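Local coordinates for extracellular solute-binding protein family 1 (Arthrobacter chlorophenolicus, PDB 4R2F) that binds the glucose disaccharide laminaribiose and, as a solute-binding protein, probably delivers such sugars to an importer in the cell membrane, at residues Q73-N78 with Q82-A87; S86-K91 with M314-T319; P94-G99 with E323-F328; F102-F107 with Y146-W151. One frame throughout, in Å; residues are numbered along the deposited sequence. Where two conformers were deposited one is given.

Interaction 1: Q73-N78 with Q82-A87; sequences QIIQWN and QTFSSA. With BGC (beta-D-glucopyranose), chain B.
Ile75 meets Thr83 and Phe84 through a single methyl group, CG2, where strand 70-74 gives way to helix 80-89. These elements form the first half of a beta-alpha-beta crossover: the helix leads on to strand 96-97, and both strands pair in parallel with strand 40-44, which lies between them. With CG1 of Ile75 beside its backbone N (chi1 -58°), CG2 stands anti to that N and points at the helix. It lies 4.0 Å from Thr83 CG2, and the two side chains run antiparallel as they pass, methyl beside methyl. The same Ile75 CG2 is 4.0 Å from Phe84 CE2, approaching the ring obliquely, so one methyl fills the corner between two consecutive helical residues. Phe84 continues beyond it to Gln103 and Phe107 of helix 103-109.

Two residues further on, the Trp77 side chain turns to the sugar pocket. Glucose lies over one face of its indole, with the sugar O4 3.7 Å above the ring plane and over its centre, while the sugar C5 comes within 3.6 Å of Trp77 NE1. Edge-to-face contacts with Trp47 and Phe80, and a hydrogen bond from NE1 to Pro46 O, fix how this platform is turned.

At the solvent side, Thr83 OG1, which is also bonded to Asn79 O, stands too far from Asn78 O (4.4 Å) for a direct bond. A water bridges them: it donates to Gln76 O at 2.7 Å and to Asn78 O at 2.9 Å, and lies 2.7 Å from Thr83 OG1.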
loop_
_atom_site.group_PDB
_atom_site.type_symbol
_atom_site.label_atom_id
_atom_site.label_comp_id
_atom_site.label_asym_id
_atom_site.label_seq_id
_atom_site.Cartn_x
_atom_site.Cartn_y
_atom_site.Cartn_z
ATOM N N GLN A 73 3.117 8.745 18.227
ATOM C CA GLN A 73 3.941 7.570 18.415
ATOM C C GLN A 73 4.018 6.760 17.134
ATOM O O GLN A 73 2.995 6.519 16.502
ATOM C CB GLN A 73 3.296 6.772 19.523
ATOM C CG GLN A 73 3.610 5.307 19.523
ATOM C CD GLN A 73 4.371 4.979 20.730
ATOM O OE1 GLN A 73 5.587 5.153 20.763
ATOM N NE2 GLN A 73 3.654 4.577 21.778
ATOM N N ILE A 74 5.222 6.336 16.762
ATOM C CA ILE A 74 5.452 5.563 15.540
ATOM C C ILE A 74 5.392 4.073 15.832
ATOM O O ILE A 74 6.063 3.589 16.724
ATOM C CB ILE A 74 6.830 5.836 14.919
ATOM C CG1 ILE A 74 6.970 7.310 14.545
ATOM C CG2 ILE A 74 7.032 4.973 13.683
ATOM C CD1 ILE A 74 8.415 7.721 14.278
ATOM N N ILE A 75 4.581 3.363 15.065
ATOM C CA ILE A 75 4.493 1.911 15.126
ATOM C C ILE A 75 5.244 1.393 13.909
ATOM O O ILE A 75 5.003 1.850 12.808
ATOM C CB ILE A 75 3.015 1.455 15.063
ATOM C CG1 ILE A 75 2.222 2.072 16.204
ATOM C CG2 ILE A 75 2.929 -0.068 15.085
ATOM C CD1 ILE A 75 2.695 1.662 17.595
ATOM N N GLN A 76 6.168 0.453 14.099
ATOM C CA GLN A 76 6.943 -0.097 12.977
ATOM C C GLN A 76 6.087 -1.029 12.106
ATOM O O GLN A 76 5.118 -1.601 12.571
ATOM C CB GLN A 76 8.178 -0.847 13.486
ATOM C CG GLN A 76 9.181 0.022 14.260
ATOM C CD GLN A 76 9.696 1.219 13.457
ATOM O OE1 GLN A 76 9.714 2.347 13.945
ATOM N NE2 GLN A 76 10.104 0.979 12.230
ATOM N N TRP A 77 6.445 -1.161 10.831
ATOM C CA TRP A 77 5.703 -2.034 9.957
ATOM C C TRP A 77 5.814 -3.517 10.332
ATOM O O TRP A 77 4.839 -4.258 10.173
ATOM C CB TRP A 77 6.134 -1.842 8.512
ATOM C CG TRP A 77 5.514 -0.663 7.880
ATOM C CD1 TRP A 77 6.145 0.460 7.433
ATOM C CD2 TRP A 77 4.124 -0.473 7.626
ATOM N NE1 TRP A 77 5.227 1.344 6.909
ATOM C CE2 TRP A 77 3.980 0.791 7.013
ATOM C CE3 TRP A 77 2.983 -1.254 7.840
ATOM C CZ2 TRP A 77 2.741 1.287 6.634
ATOM C CZ3 TRP A 77 1.757 -0.762 7.460
ATOM C CH2 TRP A 77 1.638 0.497 6.877
ATOM N N ASN A 78 6.971 -3.971 10.810
ATOM C CA ASN A 78 7.123 -5.417 11.043
ATOM C C ASN A 78 6.156 -5.869 12.130
ATOM O O ASN A 78 6.117 -5.286 13.230
ATOM C CB ASN A 78 8.546 -5.801 11.420
ATOM C CG ASN A 78 8.796 -7.302 11.263
ATOM O OD1 ASN A 78 8.608 -7.882 10.183
ATOM N ND2 ASN A 78 9.208 -7.936 12.334
ATOM N N GLN A 82 -0.131 -7.673 14.576
ATOM C CA GLN A 82 -0.082 -8.230 15.910
ATOM C C GLN A 82 0.105 -7.119 16.930
ATOM O O GLN A 82 -0.478 -7.175 18.012
ATOM C CB GLN A 82 1.060 -9.270 15.992
ATOM C CG GLN A 82 1.481 -9.691 17.398
ATOM C CD GLN A 82 0.444 -10.532 18.109
ATOM O OE1 GLN A 82 -0.503 -11.030 17.495
ATOM N NE2 GLN A 82 0.623 -10.702 19.417
ATOM N N THR A 83 0.921 -6.118 16.600
ATOM C CA THR A 83 1.138 -4.989 17.509
ATOM C C THR A 83 -0.197 -4.300 17.874
ATOM O O THR A 83 -0.543 -4.167 19.059
ATOM C CB THR A 83 2.119 -3.975 16.913
ATOM O OG1 THR A 83 3.338 -4.641 16.545
ATOM C CG2 THR A 83 2.396 -2.872 17.890
ATOM N N PHE A 84 -0.966 -3.915 16.859
ATOM C CA PHE A 84 -2.326 -3.382 17.080
ATOM C C PHE A 84 -3.288 -4.363 17.747
ATOM O O PHE A 84 -3.994 -3.985 18.685
ATOM C CB PHE A 84 -2.958 -2.911 15.763
ATOM C CG PHE A 84 -2.446 -1.586 15.283
ATOM C CD1 PHE A 84 -3.024 -0.397 15.724
ATOM C CD2 PHE A 84 -1.396 -1.519 14.377
ATOM C CE1 PHE A 84 -2.547 0.818 15.286
ATOM C CE2 PHE A 84 -0.931 -0.295 13.926
ATOM C CZ PHE A 84 -1.508 0.867 14.373
ATOM N N SER A 85 -3.357 -5.600 17.248
ATOM C CA SER A 85 -4.285 -6.575 17.819
ATOM C C SER A 85 -4.024 -6.766 19.312
ATOM O O SER A 85 -4.978 -6.802 20.108
ATOM C CB SER A 85 -4.200 -7.935 17.129
ATOM O OG SER A 85 -4.746 -7.881 15.823
ATOM N N SER A 86 -2.745 -6.878 19.673
ATOM C CA SER A 86 -2.340 -7.058 21.069
ATOM C C SER A 86 -2.611 -5.817 21.929
ATOM O O SER A 86 -3.138 -5.943 23.031
ATOM C CB SER A 86 -0.874 -7.488 21.184
ATOM O OG SER A 86 -0.577 -7.880 22.521
ATOM N N ALA A 87 -2.265 -4.629 21.450
ATOM C CA ALA A 87 -2.570 -3.396 22.201
ATOM C C ALA A 87 -4.078 -3.211 22.464
ATOM O O ALA A 87 -4.492 -2.885 23.565
ATOM C CB ALA A 87 -2.027 -2.171 21.480
HETATM C C2 BGC B . 3.997 1.356 2.024
HETATM C C3 BGC B . 3.306 0.298 2.899
HETATM C C4 BGC B . 4.284 -0.857 3.155
HETATM C C5 BGC B . 5.625 -0.314 3.714
HETATM C C6 BGC B . 6.630 -1.418 4.066
HETATM C C1 BGC B . 5.351 1.751 2.641
HETATM O O1 BGC B . 6.049 2.666 1.797
HETATM O O2 BGC B . 3.132 2.496 1.879
HETATM O O3 BGC B . 2.070 -0.095 2.245
HETATM O O4 BGC B . 3.787 -1.831 4.081
HETATM O O5 BGC B . 6.158 0.560 2.757
HETATM O O6 BGC B . 6.840 -2.262 2.932
HETATM O O HOH W 1 4.823 -3.232 14.739
#

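Interaction 2: S86-K91 with M314-T319; sequences SAIASK and MMYTNT
The Ile88 side chain lies roughly perpendicular to that of Tyr316, and this is the tight, buried half of the contact. Its CD1 is 3.8 Å from Tyr316 CE2, and Ile88 CG1 is 4.0 Å from both CE2 and CD2 of that ring, so two carbons follow one flank of the phenol in an oblique approach. The chi1 of Ile88, -85°, sets CG1 beside the backbone N and extends the longer branch toward the tyrosine. Trimming Ile88 to an alanine removes both touching carbons and would probably open a gap along the CD2-CE2 flank of Tyr316 and beside Phe107.

The other half is loose. Lys91 is exposed and poorly ordered, and its CG passes Asn318 ND2 at 3.9 Å; Lys91 O is 3.5 Å from the same nitrogen. The backbone here ends the helix in a Schellman motif: Lys91, with positive phi, is its C-prime residue, with Thr92 N bonded to Ala87 O and Lys91 N to Ile88 O. Just before it, Ser90 reaches back one turn: its N and OG both bond to Ser86 O, coming from opposite sides of the carbonyl plane, OG at 3.0 Å.

In the fold, helix 80-89 packs against Tyr316 of strand 306-316, which pairs through its backbone with Ala95 next to strand 96-97, while Ile88 also touches Phe107 of helix 103-109.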
loop_
_atom_site.group_PDB
_atom_site.type_symbol
_atom_site.label_atom_id
_atom_site.label_comp_id
_atom_site.label_asym_id
_atom_site.label_seq_id
_atom_site.Cartn_x
_atom_site.Cartn_y
_atom_site.Cartn_z
ATOM N N SER A 86 -2.745 -6.878 19.673
ATOM C CA SER A 86 -2.340 -7.058 21.069
ATOM C C SER A 86 -2.611 -5.817 21.929
ATOM O O SER A 86 -3.138 -5.943 23.031
ATOM C CB SER A 86 -0.874 -7.488 21.184
ATOM O OG SER A 86 -0.577 -7.880 22.521
ATOM N N ALA A 87 -2.265 -4.629 21.450
ATOM C CA ALA A 87 -2.570 -3.396 22.201
ATOM C C ALA A 87 -4.078 -3.211 22.464
ATOM O O ALA A 87 -4.492 -2.885 23.565
ATOM C CB ALA A 87 -2.027 -2.171 21.480
ATOM N N ILE A 88 -4.897 -3.387 21.442
ATOM C CA ILE A 88 -6.336 -3.212 21.610
ATOM C C ILE A 88 -6.876 -4.234 22.628
ATOM O O ILE A 88 -7.696 -3.885 23.474
ATOM C CB ILE A 88 -7.084 -3.339 20.247
ATOM C CG1 ILE A 88 -7.114 -2.005 19.481
ATOM C CG2 ILE A 88 -8.526 -3.773 20.422
ATOM C CD1 ILE A 88 -5.798 -1.270 19.371
ATOM N N ALA A 89 -6.420 -5.489 22.546
ATOM C CA ALA A 89 -6.958 -6.542 23.428
ATOM C C ALA A 89 -6.542 -6.346 24.890
ATOM O O ALA A 89 -7.270 -6.740 25.809
ATOM C CB ALA A 89 -6.563 -7.915 22.937
ATOM N N SER A 90 -5.404 -5.688 25.104
ATOM C CA SER A 90 -4.882 -5.439 26.436
ATOM C C SER A 90 -5.184 -4.009 26.892
ATOM O O SER A 90 -4.679 -3.572 27.925
ATOM C CB SER A 90 -3.381 -5.706 26.454
ATOM O OG SER A 90 -2.715 -4.729 25.689
ATOM N N LYS A 91 -6.011 -3.283 26.126
ATOM C CA LYS A 91 -6.423 -1.909 26.484
ATOM C C LYS A 91 -5.220 -0.949 26.619
ATOM O O LYS A 91 -5.218 -0.069 27.459
ATOM C CB LYS A 91 -7.249 -1.950 27.792
ATOM C CG LYS A 91 -8.430 -0.992 27.880
ATOM C CD LYS A 91 -9.536 -1.324 26.875
ATOM C CE LYS A 91 -10.150 -2.713 27.051
ATOM N NZ LYS A 91 -11.291 -2.759 28.017
ATOM N N MET A 314 -8.407 6.139 11.600
ATOM C CA MET A 314 -9.387 5.439 12.387
ATOM C C MET A 314 -9.332 5.885 13.836
ATOM O O MET A 314 -8.299 6.307 14.360
ATOM C CB MET A 314 -9.212 3.907 12.231
ATOM C CG MET A 314 -7.971 3.267 12.787
ATOM S SD MET A 314 -7.593 1.692 12.001
ATOM C CE MET A 314 -6.632 2.278 10.624
ATOM N N MET A 315 -10.496 5.859 14.454
ATOM C CA MET A 315 -10.649 6.232 15.854
ATOM C C MET A 315 -11.064 4.971 16.626
ATOM O O MET A 315 -11.687 4.080 16.051
ATOM C CB MET A 315 -11.740 7.333 15.984
ATOM C CG MET A 315 -11.385 8.712 15.469
ATOM S SD MET A 315 -12.663 9.963 15.739
ATOM C CE MET A 315 -13.928 9.278 14.722
ATOM N N TYR A 316 -10.727 4.909 17.914
ATOM C CA TYR A 316 -10.967 3.739 18.759
ATOM C C TYR A 316 -11.803 4.079 19.981
ATOM O O TYR A 316 -11.777 5.218 20.449
ATOM C CB TYR A 316 -9.636 3.187 19.265
ATOM C CG TYR A 316 -8.698 2.705 18.176
ATOM C CD1 TYR A 316 -7.927 3.592 17.450
ATOM C CD2 TYR A 316 -8.600 1.365 17.877
ATOM C CE1 TYR A 316 -7.073 3.154 16.453
ATOM C CE2 TYR A 316 -7.752 0.912 16.887
ATOM C CZ TYR A 316 -6.978 1.801 16.177
ATOM O OH TYR A 316 -6.106 1.329 15.207
ATOM N N THR A 317 -12.492 3.075 20.529
ATOM C CA THR A 317 -13.319 3.273 21.717
ATOM C C THR A 317 -12.502 3.645 22.943
ATOM O O THR A 317 -12.998 4.333 23.822
ATOM C CB THR A 317 -14.185 2.044 22.059
ATOM O OG1 THR A 317 -13.349 0.891 22.170
ATOM C CG2 THR A 317 -15.266 1.811 20.981
ATOM N N ASN A 318 -11.256 3.182 23.007
ATOM C CA ASN A 318 -10.388 3.525 24.114
ATOM C C ASN A 318 -9.797 4.903 23.938
ATOM O O ASN A 318 -8.671 5.052 23.455
ATOM C CB ASN A 318 -9.268 2.495 24.273
ATOM C CG ASN A 318 -8.410 2.763 25.512
ATOM O OD1 ASN A 318 -8.728 3.631 26.312
ATOM N ND2 ASN A 318 -7.306 2.047 25.641
ATOM N N THR A 319 -10.581 5.911 24.318
ATOM C CA THR A 319 -10.177 7.312 24.226
ATOM C C THR A 319 -10.589 7.975 25.523
ATOM O O THR A 319 -11.599 7.606 26.102
ATOM C CB THR A 319 -10.845 8.056 23.023
ATOM O OG1 THR A 319 -10.542 9.463 23.054
ATOM C CG2 THR A 319 -12.359 7.888 23.031
#

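Interaction 3: P94-G99 with E323-F328; sequences PAVSTG and EASEEF
The Phe328 ring receives Val96 CG2 obliquely, the methyl lying 4.2 Å from Phe328 CD2. Around the same ring Phe63 is set edge-to-face, Phe42 meets it with planes at about 50°, and Tyr332 lies more nearly flat against it, at about 25°. This aromatic cluster fills the interface between the sheet and one helical layer of an alpha/beta/alpha sandwich, where helix 322-335 covers the sheet over strand 96-97 and its neighbours 40-44 and 306-316.

The Phe328 CG stands anti to the backbone N, which carries the ring away from the helix toward the valine. One turn earlier in the helix, Ser325 meets the same methyl: its CB is 4.2 Å from Val96 CG2, so CG2 touches two side chains one helical turn apart. Ser325 OG packs on Ala95 CB at 3.8 Å, yet it is not left without a polar mate in this buried place, for it is hydrogen-bonded to Thr319 OG1.

Strand alternation sends the next residue to the opposite layer. Ser97 CB points away from helix 322-335, and Ser97 OG donates to Thr98 O at 2.8 Å, the donor tilted 31° from the carbonyl plane.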
loop_
_atom_site.group_PDB
_atom_site.type_symbol
_atom_site.label_atom_id
_atom_site.label_comp_id
_atom_site.label_asym_id
_atom_site.label_seq_id
_atom_site.Cartn_x
_atom_site.Cartn_y
_atom_site.Cartn_z
ATOM N N PRO A 94 -4.119 3.161 21.030
ATOM C CA PRO A 94 -4.294 4.593 20.866
ATOM C C PRO A 94 -5.756 5.014 20.795
ATOM O O PRO A 94 -6.663 4.159 20.677
ATOM C CB PRO A 94 -3.617 4.841 19.527
ATOM C CG PRO A 94 -4.000 3.629 18.741
ATOM C CD PRO A 94 -3.928 2.494 19.731
ATOM N N ALA A 95 -5.977 6.327 20.826
ATOM C CA ALA A 95 -7.295 6.907 20.555
ATOM C C ALA A 95 -7.579 6.994 19.044
ATOM O O ALA A 95 -8.723 6.818 18.591
ATOM C CB ALA A 95 -7.383 8.298 21.177
ATOM N N VAL A 96 -6.527 7.293 18.290
ATOM C CA VAL A 96 -6.576 7.492 16.855
ATOM C C VAL A 96 -5.335 6.894 16.220
ATOM O O VAL A 96 -4.242 6.944 16.797
ATOM C CB VAL A 96 -6.548 8.999 16.502
ATOM C CG1 VAL A 96 -6.724 9.215 15.005
ATOM C CG2 VAL A 96 -7.603 9.761 17.285
ATOM N N SER A 97 -5.485 6.370 15.010
ATOM C CA SER A 97 -4.342 5.867 14.277
ATOM C C SER A 97 -4.517 5.817 12.777
ATOM O O SER A 97 -5.646 5.806 12.235
ATOM C CB SER A 97 -3.958 4.448 14.778
ATOM O OG SER A 97 -4.670 3.417 14.117
ATOM N N THR A 98 -3.376 5.781 12.102
ATOM C CA THR A 98 -3.289 5.219 10.769
ATOM C C THR A 98 -2.874 3.755 10.940
ATOM O O THR A 98 -2.855 3.222 12.048
ATOM C CB THR A 98 -2.273 5.963 9.894
ATOM O OG1 THR A 98 -0.943 5.844 10.449
ATOM C CG2 THR A 98 -2.646 7.396 9.806
ATOM N N GLY A 99 -2.594 3.079 9.853
ATOM C CA GLY A 99 -2.194 1.674 9.948
ATOM C C GLY A 99 -2.569 0.961 8.686
ATOM O O GLY A 99 -2.565 1.552 7.606
ATOM N N GLU A 323 -15.183 13.270 21.793
ATOM C CA GLU A 323 -15.183 14.581 21.167
ATOM C C GLU A 323 -13.793 15.046 20.775
ATOM O O GLU A 323 -13.610 15.665 19.725
ATOM C CB GLU A 323 -15.803 15.621 22.080
ATOM C CG GLU A 323 -17.312 15.604 22.095
ATOM C CD GLU A 323 -17.883 16.811 22.805
ATOM O OE1 GLU A 323 -17.250 17.902 22.795
ATOM O OE2 GLU A 323 -18.977 16.646 23.373
ATOM N N ALA A 324 -12.823 14.784 21.636
ATOM C CA ALA A 324 -11.452 15.171 21.348
ATOM C C ALA A 324 -10.851 14.333 20.213
ATOM O O ALA A 324 -10.152 14.874 19.357
ATOM C CB ALA A 324 -10.593 15.064 22.608
ATOM N N SER A 325 -11.098 13.030 20.207
ATOM C CA SER A 325 -10.668 12.201 19.079
ATOM C C SER A 325 -11.170 12.850 17.771
ATOM O O SER A 325 -10.409 13.045 16.839
ATOM C CB SER A 325 -11.207 10.784 19.207
ATOM O OG SER A 325 -10.621 10.104 20.294
ATOM N N GLU A 326 -12.441 13.245 17.763
ATOM C CA GLU A 326 -13.085 13.803 16.581
ATOM C C GLU A 326 -12.477 15.127 16.189
ATOM O O GLU A 326 -12.202 15.356 15.024
ATOM C CB GLU A 326 -14.587 13.938 16.817
ATOM C CG GLU A 326 -15.244 12.582 16.760
ATOM C CD GLU A 326 -16.578 12.493 17.457
ATOM O OE1 GLU A 326 -17.057 13.470 18.092
ATOM O OE2 GLU A 326 -17.161 11.406 17.337
ATOM N N GLU A 327 -12.240 15.988 17.169
ATOM C CA GLU A 327 -11.559 17.248 16.904
ATOM C C GLU A 327 -10.161 17.031 16.351
ATOM O O GLU A 327 -9.758 17.721 15.410
ATOM C CB GLU A 327 -11.478 18.114 18.168
ATOM C CG GLU A 327 -12.799 18.762 18.587
ATOM C CD GLU A 327 -13.443 19.639 17.510
ATOM O OE1 GLU A 327 -12.759 20.499 16.909
ATOM O OE2 GLU A 327 -14.659 19.484 17.283
ATOM N N PHE A 328 -9.424 16.073 16.922
ATOM C CA PHE A 328 -8.084 15.800 16.454
ATOM C C PHE A 328 -8.147 15.402 14.999
ATOM O O PHE A 328 -7.358 15.901 14.199
ATOM C CB PHE A 328 -7.358 14.683 17.225
ATOM C CG PHE A 328 -6.001 14.355 16.632
ATOM C CD1 PHE A 328 -4.900 15.153 16.892
ATOM C CD2 PHE A 328 -5.845 13.289 15.757
ATOM C CE1 PHE A 328 -3.675 14.891 16.318
ATOM C CE2 PHE A 328 -4.623 13.015 15.174
ATOM C CZ PHE A 328 -3.529 13.826 15.451
#

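Interaction 4: F102-F107 with Y146-W151; sequences FQAFQF and YVAVPW
Phe105 N donates to Phe102 O at 3.0 Å in the first turn of helix 103-109, and that same oxygen also sits at the edge of the Phe105 ring, in its plane. What the ring offers to segment 146-151 is a face. Val147 CG2 stands over it in a CH-pi contact, 3.9 Å from the centroid of the Phe105 ring and 17° off the normal, shifted toward the rim so that both CE1 and CZ of Phe105 are 3.8 Å from the methyl. Valine chi1 of -54° places CG2 in the crowded position between backbone N and carbonyl carbon, from which it projects onto the ring.

Helix 103-109 here packs on Val147 and Ala148 of the long, interrupted strand 145-161, which runs antiparallel to strand 306-316 in the mixed sheet of this solute-binding fold. Replacing Phe105 with an alanine would probably strip Val147 CG2 of its aromatic cover and open a gap beside Leu387.

One residue back, Ala104 brings the helix close to the backbone. Its CB packs 4.1 Å from Val147 CG2 and 4.0 Å from Ala148 CB, and it lies 3.9 Å from Val147 O.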
loop_
_atom_site.group_PDB
_atom_site.type_symbol
_atom_site.label_atom_id
_atom_site.label_comp_id
_atom_site.label_asym_id
_atom_site.label_seq_id
_atom_site.Cartn_x
_atom_site.Cartn_y
_atom_site.Cartn_z
ATOM N N PHE A 102 -6.989 -2.026 5.773
ATOM C CA PHE A 102 -8.286 -2.641 6.146
ATOM C C PHE A 102 -8.462 -2.940 7.607
ATOM O O PHE A 102 -9.476 -3.446 7.991
ATOM C CB PHE A 102 -8.478 -3.924 5.328
ATOM C CG PHE A 102 -8.083 -3.753 3.885
ATOM C CD1 PHE A 102 -8.867 -2.998 3.037
ATOM C CD2 PHE A 102 -6.877 -4.243 3.424
ATOM C CE1 PHE A 102 -8.495 -2.794 1.730
ATOM C CE2 PHE A 102 -6.497 -4.051 2.117
ATOM C CZ PHE A 102 -7.311 -3.325 1.275
ATOM N N GLN A 103 -7.458 -2.600 8.395
ATOM C CA GLN A 103 -7.438 -2.732 9.842
ATOM C C GLN A 103 -8.716 -2.207 10.559
ATOM O O GLN A 103 -9.247 -2.834 11.468
ATOM C CB GLN A 103 -6.179 -1.963 10.271
ATOM C CG GLN A 103 -5.935 -1.711 11.717
ATOM C CD GLN A 103 -4.527 -1.158 11.915
ATOM O OE1 GLN A 103 -3.567 -1.679 11.351
ATOM N NE2 GLN A 103 -4.407 -0.121 12.717
ATOM N N ALA A 104 -9.216 -1.061 10.128
ATOM C CA ALA A 104 -10.417 -0.494 10.717
ATOM C C ALA A 104 -11.623 -1.469 10.638
ATOM O O ALA A 104 -12.471 -1.474 11.525
ATOM C CB ALA A 104 -10.741 0.809 10.030
ATOM N N PHE A 105 -11.712 -2.286 9.588
ATOM C CA PHE A 105 -12.821 -3.233 9.484
ATOM C C PHE A 105 -12.720 -4.385 10.514
ATOM O O PHE A 105 -13.732 -4.846 10.998
ATOM C CB PHE A 105 -12.968 -3.796 8.067
ATOM C CG PHE A 105 -13.366 -2.765 7.046
ATOM C CD1 PHE A 105 -14.696 -2.458 6.843
ATOM C CD2 PHE A 105 -12.399 -2.061 6.322
ATOM C CE1 PHE A 105 -15.053 -1.492 5.918
ATOM C CE2 PHE A 105 -12.749 -1.111 5.389
ATOM C CZ PHE A 105 -14.077 -0.824 5.188
ATOM N N GLN A 106 -11.503 -4.838 10.810
ATOM C CA GLN A 106 -11.277 -5.863 11.810
ATOM C C GLN A 106 -11.688 -5.315 13.148
ATOM O O GLN A 106 -12.411 -5.968 13.897
ATOM C CB GLN A 106 -9.812 -6.283 11.879
ATOM C CG GLN A 106 -9.563 -7.475 12.784
ATOM C CD GLN A 106 -10.523 -8.630 12.503
ATOM O OE1 GLN A 106 -11.131 -9.193 13.418
ATOM N NE2 GLN A 106 -10.668 -8.981 11.231
ATOM N N PHE A 107 -11.246 -4.105 13.473
ATOM C CA PHE A 107 -11.538 -3.574 14.813
ATOM C C PHE A 107 -12.994 -3.179 14.950
ATOM O O PHE A 107 -13.567 -3.193 16.047
ATOM C CB PHE A 107 -10.560 -2.444 15.209
ATOM C CG PHE A 107 -9.149 -2.921 15.353
ATOM C CD1 PHE A 107 -8.858 -3.986 16.205
ATOM C CD2 PHE A 107 -8.108 -2.347 14.625
ATOM C CE1 PHE A 107 -7.569 -4.467 16.329
ATOM C CE2 PHE A 107 -6.819 -2.834 14.741
ATOM C CZ PHE A 107 -6.547 -3.892 15.595
ATOM N N TYR A 146 -19.614 5.038 9.432
ATOM C CA TYR A 146 -18.308 5.097 8.759
ATOM C C TYR A 146 -17.219 4.506 9.639
ATOM O O TYR A 146 -17.006 4.986 10.769
ATOM C CB TYR A 146 -17.966 6.554 8.460
ATOM C CG TYR A 146 -18.798 7.075 7.333
ATOM C CD1 TYR A 146 -18.391 6.878 6.027
ATOM C CD2 TYR A 146 -19.995 7.744 7.564
ATOM C CE1 TYR A 146 -19.146 7.313 4.976
ATOM C CE2 TYR A 146 -20.765 8.201 6.507
ATOM C CZ TYR A 146 -20.331 7.967 5.218
ATOM O OH TYR A 146 -21.053 8.387 4.148
ATOM N N VAL A 147 -16.535 3.470 9.162
ATOM C CA VAL A 147 -15.534 2.831 10.010
ATOM C C VAL A 147 -14.234 3.647 10.134
ATOM O O VAL A 147 -13.467 3.445 11.066
ATOM C CB VAL A 147 -15.207 1.384 9.590
ATOM C CG1 VAL A 147 -16.467 0.542 9.512
ATOM C CG2 VAL A 147 -14.450 1.346 8.294
ATOM N N ALA A 148 -13.999 4.562 9.197
ATOM C CA ALA A 148 -12.772 5.365 9.149
ATOM C C ALA A 148 -12.943 6.443 8.096
ATOM O O ALA A 148 -13.970 6.489 7.416
ATOM C CB ALA A 148 -11.568 4.486 8.792
ATOM N N VAL A 149 -11.929 7.296 7.955
ATOM C CA VAL A 149 -11.935 8.375 6.959
ATOM C C VAL A 149 -10.695 8.247 6.072
ATOM O O VAL A 149 -9.570 8.131 6.584
ATOM C CB VAL A 149 -11.946 9.742 7.669
ATOM C CG1 VAL A 149 -11.951 10.871 6.666
ATOM C CG2 VAL A 149 -13.136 9.852 8.598
ATOM N N PRO A 150 -10.875 8.288 4.738
ATOM C CA PRO A 150 -9.693 8.146 3.885
ATOM C C PRO A 150 -8.697 9.269 4.035
ATOM O O PRO A 150 -9.100 10.398 4.258
ATOM C CB PRO A 150 -10.276 8.183 2.463
ATOM C CG PRO A 150 -11.546 8.971 2.608
ATOM C CD PRO A 150 -12.090 8.543 3.937
ATOM N N TRP A 151 -7.405 8.981 3.891
ATOM C CA TRP A 151 -6.403 10.068 3.920
ATOM C C TRP A 151 -5.389 10.028 2.791
ATOM O O TRP A 151 -4.778 11.038 2.464
ATOM C CB TRP A 151 -5.724 10.184 5.307
ATOM C CG TRP A 151 -4.616 9.214 5.616
ATOM C CD1 TRP A 151 -4.745 7.888 5.955
ATOM C CD2 TRP A 151 -3.211 9.488 5.632
ATOM N NE1 TRP A 151 -3.510 7.325 6.148
ATOM C CE2 TRP A 151 -2.551 8.285 5.980
ATOM C CE3 TRP A 151 -2.442 10.637 5.410
ATOM C CZ2 TRP A 151 -1.161 8.204 6.105
ATOM C CZ3 TRP A 151 -1.077 10.547 5.514
ATOM C CH2 TRP A 151 -0.444 9.335 5.872
#

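Overall arrangement
Phe84 links interactions 1, 2 and 4 on one side of the sheet and reaches Ser97 of interaction 3, whose helix covers the other side. Phe84 of interaction 1 touches Tyr316 OH of interaction 2 through CD1 (3.6 Å), Ser97 OG of interaction 3 through CE1 (3.6 Å) and Gln103 NE2 of interaction 4, again through CE1 (3.3 Å). Interactions 2 and 3, with centres 11 Å apart, are also tied by a probable hydrogen bond of 2.8 Å between Tyr316 OH and Ser97 OG. Interaction 4 is nested in the chain loops that both of them close. Only interaction 1 includes a residue of the sugar pocket, Trp77; the side chains of Phe105 and Tyr316 remain about 10 and 12 Å from a bound glucose.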